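PDB 7MGV: CdnC from Chryseobacterium gregarium DSM 19109, which is an ATP-grasp ligase that installs omega-ester macrocycles in a ribosomally made graspetide precursor and binds the leader and core peptides. Local coordinates for residues Leu236-Ile250 against Trp273-Leu287. Residues are numbered along the deposited sequence; the frame is centred on the assembly and turned at random.
Sequences LRITVVGRDVYAFEI and WIPTELPQDIEFMIL
Trp-273 has CG anti to its carbonyl carbon (chi1 -60°), which swings the indole between Arg-237 and Ile-250. Arg-237 takes the same first torsion, then bends at chi2 and chi3. Arg-237 CG makes a CH-pi contact over one face of the Trp-273 six-membered ring, 3.6 Å from its centroid. Ile-250 CG1 lies over the opposite face, 3.5 Å from the same Trp-273 centroid. The guanidinium and indole planes are 40° apart. Arg-237 NE forms a salt bridge with Asp-301, and the Arg-237 side chain lies about 5 Å from ADP. Replacing Trp-273 by an alanine would probably open a gap and leave the arginine chain free to shift.

Strand 274-276 is an edge strand of an antiparallel sheet. The sheet is consistent with the ATP-grasp fold, in which the nucleotide sits between two alpha+beta subdomains. The strand pairs with 244-250, the second arm of a beta hairpin closed by a type II' turn. Ile-274 and Glu-249 exchange two backbone hydrogen bonds, each 2.9 Å between N and O. On the face bearing Ala-247, Thr-276 OG1 donates to Glu-249 OE1 (3.0 Å) from above the carboxylate plane.

The chain then crosses this face into helix 280-287. Leu-278 CD2 meets Ile-238 CD1 tip to tip at 3.7 Å, and Leu-278 CG packs on Ala-247 CB. Ile-286 CG2 touches Val-240 CG2 at 3.5 Å, and Leu-287 CD1 lies against Arg-243 NH2.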
loop_
_atom_site.group_PDB
_atom_site.type_symbol
_atom_site.label_atom_id
_atom_site.label_comp_id
_atom_site.label_asym_id
_atom_site.label_seq_id
_atom_site.Cartn_x
_atom_site.Cartn_y
_atom_site.Cartn_z
ATOM N N LEU A 236 -3.806 27.780 4.715
ATOM C CA LEU A 236 -5.122 27.171 4.858
ATOM C C LEU A 236 -5.002 25.691 5.181
ATOM O O LEU A 236 -4.238 24.968 4.531
ATOM C CB LEU A 236 -5.953 27.338 3.581
ATOM C CG LEU A 236 -6.277 28.745 3.083
ATOM C CD1 LEU A 236 -6.979 28.671 1.739
ATOM C CD2 LEU A 236 -7.136 29.480 4.089
ATOM N N ARG A 237 -5.778 25.248 6.169
ATOM C CA ARG A 237 -6.013 23.837 6.443
ATOM C C ARG A 237 -7.496 23.559 6.254
ATOM O O ARG A 237 -8.337 24.211 6.882
ATOM C CB ARG A 237 -5.592 23.456 7.866
ATOM C CG ARG A 237 -4.163 23.807 8.225
ATOM C CD ARG A 237 -3.219 22.650 7.956
ATOM N NE ARG A 237 -1.892 23.112 7.557
ATOM C CZ ARG A 237 -0.791 22.939 8.281
ATOM N NH1 ARG A 237 -0.850 22.309 9.447
ATOM N NH2 ARG A 237 0.374 23.394 7.838
ATOM N N ILE A 238 -7.821 22.593 5.401
ATOM C CA ILE A 238 -9.207 22.267 5.088
ATOM C C ILE A 238 -9.449 20.816 5.474
ATOM O O ILE A 238 -8.873 19.900 4.873
ATOM C CB ILE A 238 -9.537 22.509 3.610
ATOM C CG1 ILE A 238 -9.204 23.950 3.223
ATOM C CG2 ILE A 238 -10.998 22.210 3.342
ATOM C CD1 ILE A 238 -9.122 24.182 1.732
ATOM N N THR A 239 -10.292 20.603 6.479
ATOM C CA THR A 239 -10.718 19.270 6.883
ATOM C C THR A 239 -12.052 18.965 6.215
ATOM O O THR A 239 -13.015 19.724 6.365
ATOM C CB THR A 239 -10.838 19.162 8.403
ATOM O OG1 THR A 239 -9.699 19.777 9.021
ATOM C CG2 THR A 239 -10.912 17.704 8.829
ATOM N N VAL A 240 -12.107 17.862 5.479
ATOM C CA VAL A 240 -13.306 17.442 4.768
ATOM C C VAL A 240 -13.761 16.119 5.358
ATOM O O VAL A 240 -13.000 15.141 5.361
ATOM C CB VAL A 240 -13.061 17.310 3.258
ATOM C CG1 VAL A 240 -14.385 17.225 2.515
ATOM C CG2 VAL A 240 -12.235 18.477 2.761
ATOM N N VAL A 241 -14.993 16.096 5.860
ATOM C CA VAL A 241 -15.642 14.890 6.365
ATOM C C VAL A 241 -16.884 14.685 5.508
ATOM O O VAL A 241 -17.898 15.371 5.693
ATOM C CB VAL A 241 -16.002 14.996 7.850
ATOM C CG1 VAL A 241 -16.561 13.671 8.354
ATOM C CG2 VAL A 241 -14.788 15.419 8.667
ATOM N N GLY A 242 -16.814 13.745 4.570
ATOM C CA GLY A 242 -17.886 13.575 3.611
ATOM C C GLY A 242 -18.018 14.792 2.722
ATOM O O GLY A 242 -17.126 15.080 1.917
ATOM N N ARG A 243 -19.124 15.520 2.861
ATOM C CA ARG A 243 -19.316 16.783 2.162
ATOM C C ARG A 243 -19.269 17.977 3.108
ATOM O O ARG A 243 -19.598 19.096 2.699
ATOM C CB ARG A 243 -20.634 16.764 1.383
ATOM C CG ARG A 243 -20.768 15.568 0.449
ATOM C CD ARG A 243 -21.865 15.772 -0.584
ATOM N NE ARG A 243 -21.578 16.884 -1.487
ATOM C CZ ARG A 243 -20.799 16.797 -2.560
ATOM N NH1 ARG A 243 -20.216 15.648 -2.871
ATOM N NH2 ARG A 243 -20.599 17.864 -3.323
ATOM N N ASP A 244 -18.862 17.766 4.357
ATOM C CA ASP A 244 -18.699 18.847 5.321
ATOM C C ASP A 244 -17.283 19.399 5.211
ATOM O O ASP A 244 -16.307 18.659 5.379
ATOM C CB ASP A 244 -18.978 18.358 6.742
ATOM C CG ASP A 244 -20.410 17.895 6.928
ATOM O OD1 ASP A 244 -21.193 17.975 5.958
ATOM O OD2 ASP A 244 -20.753 17.450 8.044
ATOM N N VAL A 245 -17.176 20.695 4.930
ATOM C CA VAL A 245 -15.901 21.361 4.692
ATOM C C VAL A 245 -15.656 22.343 5.829
ATOM O O VAL A 245 -16.484 23.229 6.082
ATOM C CB VAL A 245 -15.888 22.080 3.335
ATOM C CG1 VAL A 245 -14.571 22.807 3.131
ATOM C CG2 VAL A 245 -16.147 21.092 2.204
ATOM N N TYR A 246 -14.520 22.197 6.508
ATOM C CA TYR A 246 -14.111 23.097 7.580
ATOM C C TYR A 246 -12.772 23.706 7.187
ATOM O O TYR A 246 -11.761 23.000 7.119
ATOM C CB TYR A 246 -14.003 22.358 8.915
ATOM C CG TYR A 246 -15.275 21.665 9.350
ATOM C CD1 TYR A 246 -15.580 20.386 8.905
ATOM C CD2 TYR A 246 -16.168 22.289 10.212
ATOM C CE1 TYR A 246 -16.741 19.749 9.302
ATOM C CE2 TYR A 246 -17.331 21.660 10.615
ATOM C CZ TYR A 246 -17.612 20.390 10.157
ATOM O OH TYR A 246 -18.768 19.760 10.555
ATOM N N ALA A 247 -12.763 25.007 6.927
ATOM C CA ALA A 247 -11.560 25.713 6.512
ATOM C C ALA A 247 -11.037 26.574 7.651
ATOM O O ALA A 247 -11.805 27.270 8.322
ATOM C CB ALA A 247 -11.831 26.584 5.283
ATOM N N PHE A 248 -9.724 26.538 7.853
ATOM C CA PHE A 248 -9.056 27.341 8.863
ATOM C C PHE A 248 -7.881 28.051 8.216
ATOM O O PHE A 248 -7.218 27.493 7.335
ATOM C CB PHE A 248 -8.576 26.483 10.038
ATOM C CG PHE A 248 -9.666 25.682 10.684
ATOM C CD1 PHE A 248 -10.365 26.189 11.766
ATOM C CD2 PHE A 248 -9.995 24.422 10.209
ATOM C CE1 PHE A 248 -11.371 25.455 12.364
ATOM C CE2 PHE A 248 -11.000 23.684 10.802
ATOM C CZ PHE A 248 -11.689 24.201 11.881
ATOM N N GLU A 249 -7.622 29.277 8.658
ATOM C CA GLU A 249 -6.605 30.110 8.043
ATOM C C GLU A 249 -5.709 30.741 9.097
ATOM O O GLU A 249 -6.127 31.001 10.231
ATOM C CB GLU A 249 -7.230 31.211 7.170
ATOM C CG GLU A 249 -7.652 32.463 7.924
ATOM C CD GLU A 249 -8.241 33.522 7.012
ATOM O OE1 GLU A 249 -8.701 33.169 5.905
ATOM O OE2 GLU A 249 -8.244 34.709 7.402
ATOM N N ILE A 250 -4.457 30.945 8.703
ATOM C CA ILE A 250 -3.535 31.851 9.374
ATOM C C ILE A 250 -3.226 32.968 8.388
ATOM O O ILE A 250 -2.649 32.717 7.321
ATOM C CB ILE A 250 -2.245 31.151 9.828
ATOM C CG1 ILE A 250 -2.536 30.165 10.958
ATOM C CG2 ILE A 250 -1.218 32.180 10.281
ATOM C CD1 ILE A 250 -1.291 29.543 11.556
ATOM N N TRP A 273 -4.891 29.342 14.331
ATOM C CA TRP A 273 -5.783 29.197 13.191
ATOM C C TRP A 273 -7.161 29.738 13.539
ATOM O O TRP A 273 -7.682 29.501 14.632
ATOM C CB TRP A 273 -5.884 27.730 12.778
ATOM C CG TRP A 273 -4.570 27.140 12.397
ATOM C CD1 TRP A 273 -3.658 26.563 13.232
ATOM C CD2 TRP A 273 -4.010 27.075 11.083
ATOM N NE1 TRP A 273 -2.564 26.142 12.516
ATOM C CE2 TRP A 273 -2.755 26.443 11.194
ATOM C CE3 TRP A 273 -4.447 27.489 9.822
ATOM C CZ2 TRP A 273 -1.934 26.217 10.094
ATOM C CZ3 TRP A 273 -3.630 27.264 8.729
ATOM C CH2 TRP A 273 -2.387 26.635 8.873
ATOM N N ILE A 274 -7.751 30.480 12.609
ATOM C CA ILE A 274 -9.113 30.967 12.806
ATOM C C ILE A 274 -10.005 30.341 11.741
ATOM O O ILE A 274 -9.575 30.180 10.590
ATOM C CB ILE A 274 -9.176 32.504 12.773
ATOM C CG1 ILE A 274 -8.799 33.043 11.393
ATOM C CG2 ILE A 274 -8.269 33.096 13.845
ATOM C CD1 ILE A 274 -9.254 34.468 11.148
ATOM N N PRO A 275 -11.228 29.938 12.084
ATOM C CA PRO A 275 -12.144 29.429 11.060
ATOM C C PRO A 275 -12.414 30.483 9.999
ATOM O O PRO A 275 -12.485 31.682 10.284
ATOM C CB PRO A 275 -13.411 29.087 11.851
ATOM C CG PRO A 275 -12.930 28.862 13.248
ATOM C CD PRO A 275 -11.783 29.810 13.441
ATOM N N THR A 276 -12.561 30.022 8.763
ATOM C CA THR A 276 -12.766 30.903 7.625
ATOM C C THR A 276 -13.675 30.192 6.632
ATOM O O THR A 276 -14.045 29.028 6.819
ATOM C CB THR A 276 -11.429 31.299 6.987
ATOM O OG1 THR A 276 -11.635 32.371 6.058
ATOM C CG2 THR A 276 -10.811 30.112 6.260
ATOM N N GLU A 277 -14.040 30.901 5.568
ATOM C CA GLU A 277 -14.916 30.369 4.536
ATOM C C GLU A 277 -14.218 30.467 3.188
ATOM O O GLU A 277 -13.642 31.509 2.855
ATOM C CB GLU A 277 -16.252 31.115 4.516
ATOM C CG GLU A 277 -17.048 30.947 5.800
ATOM C CD GLU A 277 -18.181 31.942 5.922
ATOM O OE1 GLU A 277 -18.550 32.547 4.894
ATOM O OE2 GLU A 277 -18.699 32.121 7.045
ATOM N N LEU A 278 -14.268 29.384 2.423
ATOM C CA LEU A 278 -13.594 29.297 1.139
ATOM C C LEU A 278 -14.453 29.897 0.033
ATOM O O LEU A 278 -15.686 29.886 0.117
ATOM C CB LEU A 278 -13.288 27.842 0.793
ATOM C CG LEU A 278 -12.484 27.015 1.794
ATOM C CD1 LEU A 278 -12.664 25.535 1.514
ATOM C CD2 LEU A 278 -11.013 27.394 1.746
ATOM N N PRO A 279 -13.820 30.432 -1.009
ATOM C CA PRO A 279 -14.559 30.718 -2.243
ATOM C C PRO A 279 -15.210 29.445 -2.763
ATOM O O PRO A 279 -14.646 28.353 -2.661
ATOM C CB PRO A 279 -13.476 31.238 -3.194
ATOM C CG PRO A 279 -12.409 31.772 -2.289
ATOM C CD PRO A 279 -12.419 30.884 -1.079
ATOM N N GLN A 280 -16.417 29.592 -3.317
ATOM C CA GLN A 280 -17.217 28.419 -3.657
ATOM C C GLN A 280 -16.546 27.551 -4.714
ATOM O O GLN A 280 -16.749 26.331 -4.731
ATOM C CB GLN A 280 -18.611 28.848 -4.113
ATOM C CG GLN A 280 -19.652 28.789 -3.003
ATOM C CD GLN A 280 -20.744 29.827 -3.162
ATOM O OE1 GLN A 280 -20.828 30.507 -4.185
ATOM N NE2 GLN A 280 -21.585 29.960 -2.142
ATOM N N ASP A 281 -15.740 28.147 -5.595
ATOM C CA ASP A 281 -15.014 27.347 -6.578
ATOM C C ASP A 281 -13.958 26.476 -5.906
ATOM O O ASP A 281 -13.797 25.298 -6.259
ATOM C CB ASP A 281 -14.377 28.256 -7.631
ATOM C CG ASP A 281 -13.661 29.447 -7.022
ATOM O OD1 ASP A 281 -14.214 30.062 -6.087
ATOM O OD2 ASP A 281 -12.544 29.772 -7.480
ATOM N N ILE A 282 -13.235 27.035 -4.932
ATOM C CA ILE A 282 -12.224 26.264 -4.213
ATOM C C ILE A 282 -12.867 25.093 -3.480
ATOM O O ILE A 282 -12.358 23.966 -3.509
ATOM C CB ILE A 282 -11.446 27.176 -3.247
ATOM C CG1 ILE A 282 -10.807 28.341 -4.009
ATOM C CG2 ILE A 282 -10.393 26.383 -2.494
ATOM C CD1 ILE A 282 -9.848 27.912 -5.102
ATOM N N GLU A 283 -13.997 25.339 -2.815
ATOM C CA GLU A 283 -14.684 24.273 -2.093
ATOM C C GLU A 283 -15.230 23.221 -3.053
ATOM O O GLU A 283 -15.183 22.016 -2.763
ATOM C CB GLU A 283 -15.804 24.870 -1.241
ATOM C CG GLU A 283 -16.713 23.855 -0.576
ATOM C CD GLU A 283 -17.533 24.468 0.540
ATOM O OE1 GLU A 283 -18.221 23.714 1.261
ATOM O OE2 GLU A 283 -17.489 25.706 0.699
ATOM N N PHE A 284 -15.752 23.663 -4.201
ATOM C CA PHE A 284 -16.192 22.734 -5.236
ATOM C C PHE A 284 -15.052 21.817 -5.661
ATOM O O PHE A 284 -15.225 20.596 -5.773
ATOM C CB PHE A 284 -16.734 23.520 -6.433
ATOM C CG PHE A 284 -17.214 22.658 -7.568
ATOM C CD1 PHE A 284 -18.522 22.205 -7.604
ATOM C CD2 PHE A 284 -16.362 22.316 -8.607
ATOM C CE1 PHE A 284 -18.970 21.417 -8.648
ATOM C CE2 PHE A 284 -16.805 21.527 -9.653
ATOM C CZ PHE A 284 -18.110 21.078 -9.674
ATOM N N MET A 285 -13.868 22.389 -5.887
ATOM C CA MET A 285 -12.737 21.583 -6.330
ATOM C C MET A 285 -12.211 20.677 -5.219
ATOM O O MET A 285 -11.719 19.580 -5.499
ATOM C CB MET A 285 -11.632 22.488 -6.872
ATOM C CG MET A 285 -11.950 23.059 -8.248
ATOM S SD MET A 285 -10.556 23.894 -9.025
ATOM C CE MET A 285 -10.390 25.328 -7.962
ATOM N N ILE A 286 -12.323 21.104 -3.959
ATOM C CA ILE A 286 -11.947 20.236 -2.841
ATOM C C ILE A 286 -12.858 19.012 -2.790
ATOM O O ILE A 286 -12.400 17.862 -2.668
ATOM C CB ILE A 286 -11.993 21.025 -1.521
ATOM C CG1 ILE A 286 -10.888 22.084 -1.480
ATOM C CG2 ILE A 286 -11.884 20.085 -0.342
ATOM C CD1 ILE A 286 -9.535 21.551 -1.073
ATOM N N LEU A 287 -14.172 19.248 -2.863
ATOM C CA LEU A 287 -15.119 18.139 -2.885
ATOM C C LEU A 287 -14.880 17.243 -4.094
ATOM O O LEU A 287 -15.001 16.016 -4.001
ATOM C CB LEU A 287 -16.552 18.671 -2.875
ATOM C CG LEU A 287 -17.006 19.312 -1.562
ATOM C CD1 LEU A 287 -18.314 20.061 -1.751
ATOM C CD2 LEU A 287 -17.140 18.262 -0.470
#